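Local coordinates for uncharacterized protein YqbN (Bacillus subtilis, PDB 3KLU) that is of unknown function but probably acts as an XkdN-like chaperone in the assembly of a phage-type tail, at residues 25-30 with 43-48; 84-89 with 128-133. All coordinates share one frame; numbering follows the deposited sequence.

Contact 1: 25-30 with 43-48; sequences EVEVPI and PFIFKA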
# COMPACT_ATOMS: atom_id res chain seq x y z
N GLU A 25 7.56 -7.79 -1.98
CA GLU A 25 7.90 -6.97 -0.83
C GLU A 25 8.97 -6.18 -1.57
O GLU A 25 10.14 -6.52 -1.58
CB GLU A 25 8.47 -7.76 0.33
CG GLU A 25 7.43 -7.99 1.42
CD GLU A 25 7.94 -7.64 2.81
OE1 GLU A 25 9.08 -7.14 2.93
OE2 GLU A 25 7.20 -7.86 3.79
N VAL A 26 8.48 -5.15 -2.26
CA VAL A 26 9.27 -4.27 -3.09
C VAL A 26 9.62 -2.96 -2.37
O VAL A 26 8.72 -2.26 -1.87
CB VAL A 26 8.43 -3.96 -4.34
CG1 VAL A 26 9.09 -2.91 -5.20
CG2 VAL A 26 8.22 -5.24 -5.12
N GLU A 27 10.90 -2.63 -2.30
CA GLU A 27 11.35 -1.39 -1.66
C GLU A 27 11.38 -0.29 -2.70
O GLU A 27 11.89 -0.48 -3.79
CB GLU A 27 12.74 -1.54 -1.10
CG GLU A 27 12.84 -2.05 0.30
CD GLU A 27 14.30 -2.04 0.74
OE1 GLU A 27 14.58 -2.29 1.94
OE2 GLU A 27 15.17 -1.78 -0.13
N VAL A 28 10.86 0.87 -2.34
CA VAL A 28 10.79 2.00 -3.25
C VAL A 28 11.03 3.28 -2.48
O VAL A 28 10.32 3.56 -1.49
CB VAL A 28 9.38 2.14 -3.87
CG1 VAL A 28 9.37 3.28 -4.85
CG2 VAL A 28 8.93 0.84 -4.52
N PRO A 29 12.01 4.08 -2.91
CA PRO A 29 12.30 5.35 -2.22
C PRO A 29 11.29 6.43 -2.65
O PRO A 29 11.55 7.24 -3.51
CB PRO A 29 13.72 5.65 -2.65
CG PRO A 29 13.72 5.16 -4.07
CD PRO A 29 12.93 3.85 -4.03
N ILE A 30 10.13 6.43 -2.01
CA ILE A 30 9.07 7.38 -2.32
C ILE A 30 9.44 8.83 -2.04
O ILE A 30 8.86 9.73 -2.65
CB ILE A 30 7.80 7.00 -1.54
CG1 ILE A 30 7.16 5.76 -2.18
CG2 ILE A 30 6.82 8.18 -1.48
CD1 ILE A 30 6.60 6.00 -3.56
N PRO A 43 13.59 3.74 2.17
CA PRO A 43 12.56 3.43 1.17
C PRO A 43 11.29 2.83 1.77
O PRO A 43 11.30 2.26 2.86
CB PRO A 43 13.26 2.43 0.24
CG PRO A 43 14.17 1.70 1.18
CD PRO A 43 14.72 2.79 2.08
N PHE A 44 10.18 3.01 1.05
CA PHE A 44 8.93 2.43 1.49
C PHE A 44 8.97 0.98 1.03
O PHE A 44 9.56 0.67 -0.00
CB PHE A 44 7.77 3.10 0.78
CG PHE A 44 7.26 4.30 1.47
CD1 PHE A 44 8.12 5.16 2.11
CD2 PHE A 44 5.92 4.60 1.42
CE1 PHE A 44 7.63 6.35 2.70
CE2 PHE A 44 5.41 5.78 2.01
CZ PHE A 44 6.27 6.65 2.64
N ILE A 45 8.33 0.10 1.80
CA ILE A 45 8.22 -1.30 1.45
C ILE A 45 6.75 -1.58 1.12
O ILE A 45 5.85 -1.38 1.98
CB ILE A 45 8.62 -2.20 2.58
CG1 ILE A 45 10.08 -1.95 2.91
CG2 ILE A 45 8.44 -3.67 2.17
CD1 ILE A 45 10.54 -2.78 4.11
N PHE A 46 6.53 -2.01 -0.12
CA PHE A 46 5.20 -2.33 -0.63
C PHE A 46 5.09 -3.84 -0.80
O PHE A 46 6.11 -4.55 -0.92
CB PHE A 46 4.95 -1.69 -2.00
CG PHE A 46 4.93 -0.16 -1.97
CD1 PHE A 46 6.13 0.57 -1.92
CD2 PHE A 46 3.73 0.54 -2.10
CE1 PHE A 46 6.11 1.97 -2.01
CE2 PHE A 46 3.71 1.94 -2.19
CZ PHE A 46 4.89 2.65 -2.15
N LYS A 47 3.85 -4.32 -0.77
CA LYS A 47 3.53 -5.73 -0.95
C LYS A 47 2.06 -5.81 -1.27
O LYS A 47 1.23 -5.47 -0.43
CB LYS A 47 3.80 -6.53 0.31
CG LYS A 47 3.56 -8.02 0.13
CD LYS A 47 3.55 -8.72 1.50
CE LYS A 47 3.79 -10.19 1.34
NZ LYS A 47 2.77 -10.68 0.40
N ALA A 48 1.74 -6.22 -2.49
CA ALA A 48 0.36 -6.36 -2.96
C ALA A 48 -0.57 -7.07 -1.95
O ALA A 48 -0.17 -8.00 -1.22
CB ALA A 48 0.33 -7.12 -4.29

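Contact 2: 84-89 with 128-133; sequences RIAVET and NKAIEI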
# COMPACT_ATOMS: atom_id res chain seq x y z
N ARG A 84 -7.08 3.67 0.54
CA ARG A 84 -7.12 2.57 1.48
C ARG A 84 -6.26 1.44 0.91
O ARG A 84 -5.55 0.78 1.65
CB ARG A 84 -8.55 2.07 1.69
CG ARG A 84 -9.61 3.14 1.86
CD ARG A 84 -9.87 3.51 3.29
NE ARG A 84 -9.93 2.36 4.19
CZ ARG A 84 -10.92 1.48 4.26
NH1 ARG A 84 -11.98 1.58 3.46
NH2 ARG A 84 -10.85 0.49 5.14
N ILE A 85 -6.32 1.20 -0.40
CA ILE A 85 -5.51 0.12 -0.99
C ILE A 85 -4.02 0.37 -0.73
O ILE A 85 -3.25 -0.56 -0.33
CB ILE A 85 -5.73 0.02 -2.53
CG1 ILE A 85 -7.17 -0.36 -2.85
CG2 ILE A 85 -4.76 -1.00 -3.11
CD1 ILE A 85 -7.49 -0.45 -4.37
N ALA A 86 -3.61 1.62 -0.97
CA ALA A 86 -2.22 2.05 -0.79
C ALA A 86 -1.78 1.87 0.66
O ALA A 86 -0.70 1.31 0.93
CB ALA A 86 -2.06 3.54 -1.21
N VAL A 87 -2.62 2.33 1.60
CA VAL A 87 -2.29 2.17 3.01
C VAL A 87 -1.98 0.69 3.30
O VAL A 87 -0.96 0.38 3.88
CB VAL A 87 -3.46 2.67 3.91
CG1 VAL A 87 -3.33 2.12 5.37
CG2 VAL A 87 -3.43 4.20 3.97
N GLU A 88 -2.85 -0.22 2.86
CA GLU A 88 -2.67 -1.65 3.12
C GLU A 88 -1.56 -2.35 2.26
O GLU A 88 -0.94 -3.34 2.66
CB GLU A 88 -4.03 -2.34 3.00
CG GLU A 88 -4.94 -1.91 4.15
CD GLU A 88 -6.35 -2.51 4.06
OE1 GLU A 88 -6.53 -3.58 3.43
OE2 GLU A 88 -7.29 -1.92 4.65
N THR A 89 -1.29 -1.79 1.10
CA THR A 89 -0.22 -2.32 0.27
C THR A 89 1.14 -1.85 0.83
O THR A 89 2.19 -2.37 0.48
CB THR A 89 -0.39 -1.79 -1.14
OG1 THR A 89 -1.64 -2.25 -1.62
CG2 THR A 89 0.75 -2.20 -2.05
N ASN A 128 0.14 5.82 -6.85
CA ASN A 128 0.35 5.08 -8.08
C ASN A 128 1.26 3.87 -7.89
O ASN A 128 1.01 2.83 -8.45
CB ASN A 128 0.87 6.00 -9.18
CG ASN A 128 -0.00 7.21 -9.37
OD1 ASN A 128 -1.23 7.11 -9.33
ND2 ASN A 128 0.61 8.37 -9.59
N LYS A 129 2.33 3.99 -7.12
CA LYS A 129 3.18 2.81 -6.95
C LYS A 129 2.35 1.66 -6.36
O LYS A 129 2.50 0.51 -6.76
CB LYS A 129 4.36 3.09 -6.02
CG LYS A 129 5.33 1.87 -5.91
CD LYS A 129 6.29 1.84 -7.13
CE LYS A 129 6.58 0.42 -7.58
NZ LYS A 129 7.63 0.38 -8.65
N ALA A 130 1.51 1.98 -5.39
CA ALA A 130 0.67 0.98 -4.72
C ALA A 130 -0.26 0.31 -5.72
O ALA A 130 -0.40 -0.91 -5.73
CB ALA A 130 -0.14 1.66 -3.62
N ILE A 131 -0.91 1.11 -6.54
CA ILE A 131 -1.83 0.60 -7.54
C ILE A 131 -1.07 -0.32 -8.49
O ILE A 131 -1.56 -1.37 -8.90
CB ILE A 131 -2.45 1.76 -8.33
CG1 ILE A 131 -3.22 2.66 -7.37
CG2 ILE A 131 -3.35 1.25 -9.43
CD1 ILE A 131 -4.16 1.89 -6.48
N GLU A 132 0.15 0.09 -8.81
CA GLU A 132 1.00 -0.66 -9.70
C GLU A 132 1.46 -1.94 -9.03
O GLU A 132 1.47 -2.99 -9.66
CB GLU A 132 2.21 0.19 -10.08
CG GLU A 132 3.31 -0.56 -10.85
CD GLU A 132 4.61 0.23 -10.94
OE1 GLU A 132 4.55 1.47 -11.16
OE2 GLU A 132 5.68 -0.38 -10.80
N ILE A 133 1.87 -1.86 -7.77
CA ILE A 133 2.30 -3.03 -7.03
C ILE A 133 1.19 -4.13 -6.96
O ILE A 133 1.48 -5.32 -6.78
CB ILE A 133 2.68 -2.64 -5.58
CG1 ILE A 133 4.05 -1.94 -5.58
CG2 ILE A 133 2.72 -3.88 -4.68
CD1 ILE A 133 5.21 -2.85 -5.80

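Contact 1: 25-30 with 43-48
I30 lies over one face of the F44 ring. Its CB sits 4.0 Å from the ring centroid, only 9° off the ring normal, a CH-pi contact. The first torsion of I30 (chi1 -74°) sets CG1 opposite the carbonyl carbon, and from there CG1 also reaches the edge of the F46 ring, 3.9 Å from F46 CZ. The I30 side chain crosses both phenylalanines at about a right angle. V28 adds its CB, 3.8 Å from F46 CE1. On the other face of the sheet E27 and I45 lie side by side and point the same way, with E27 CG 3.8 Å from I45 CG1. The E27 carboxylate carbon rests near P43 CG. E25 bends over so that OE1 comes 3.6 Å from I45 CG2.

Four backbone bonds hold the strands. V26 and F46 form one hydrogen-bonded pair. V28 and F44 form the other. W126 of helix 120-133 meets both phenylalanine rings. This is an antiparallel strand pair whose V26, V28, F44 and F46 face packs on a helix; strand 26-28 is the edge and 44-46 the centre of a three-stranded antiparallel sheet.

Contact 2: 84-89 with 128-133
A86 and A130 meet where the two helices come closest. A130 CB lies 3.5 Å from A86 CA and 3.6 Å from A86 CB. With alanine on both helices at the crossing point, the axes of the short segments can approach to 8.7 Å while crossing at 74°. This is the tight part of the contact, and both alanines are buried.

T89 extends it by one turn. Its CG2, opposite the backbone N (chi1 -61° for OG1), points across to I133 and stops 3.7 Å from I133 CG2. The two side chains cross at a slant. The same torsion turns OG1 back to its own helix, where it donates to I85 O at 2.7 Å from above the carbonyl plane. I85 O also accepts from T89 N, so two bonds from one residue grip it. N134, just past 128-133, joins T89 OG1 and A130 O through its ND2.

The other side is looser. I85 CG2 and I131 CD1 are 4.5 Å apart, and I131 is partly exposed. Away from helix 78-89, exposed E132 pairs with K129: K129 NZ to E132 OE2 is 3.0 Å, a salt bridge that stays within the helix.

Helix 78-89 is flanked by helix 51-60, whose L57 touches R84, I85 and E88, while salt bridges join R84 to E60 and E88 to R53. F46 of strand 44-46 touches T89, A130 and I133, so the helix crossing packs directly against the sheet.

Overall arrangement
Contact 1 and contact 2 are two layers of one small alpha-beta core, with centres about 10 Å apart. They come in series along the chain. Contact 1 pairs the first two strands, and contact 2 then crosses helices 78-89 and 120-133. I133 is one joint: its CG1 lies 3.7 Å from F46 CB and its CD1 3.7 Å from V26 CB. At the end of helix 78-89 the backbones also meet, K47 N to T89 O at 2.9 Å, a probable hydrogen bond. The chain then enters strand 90-92, which pairs with strand 44-46. The bound manganese is remote, about 13 Å from the P43 side chain.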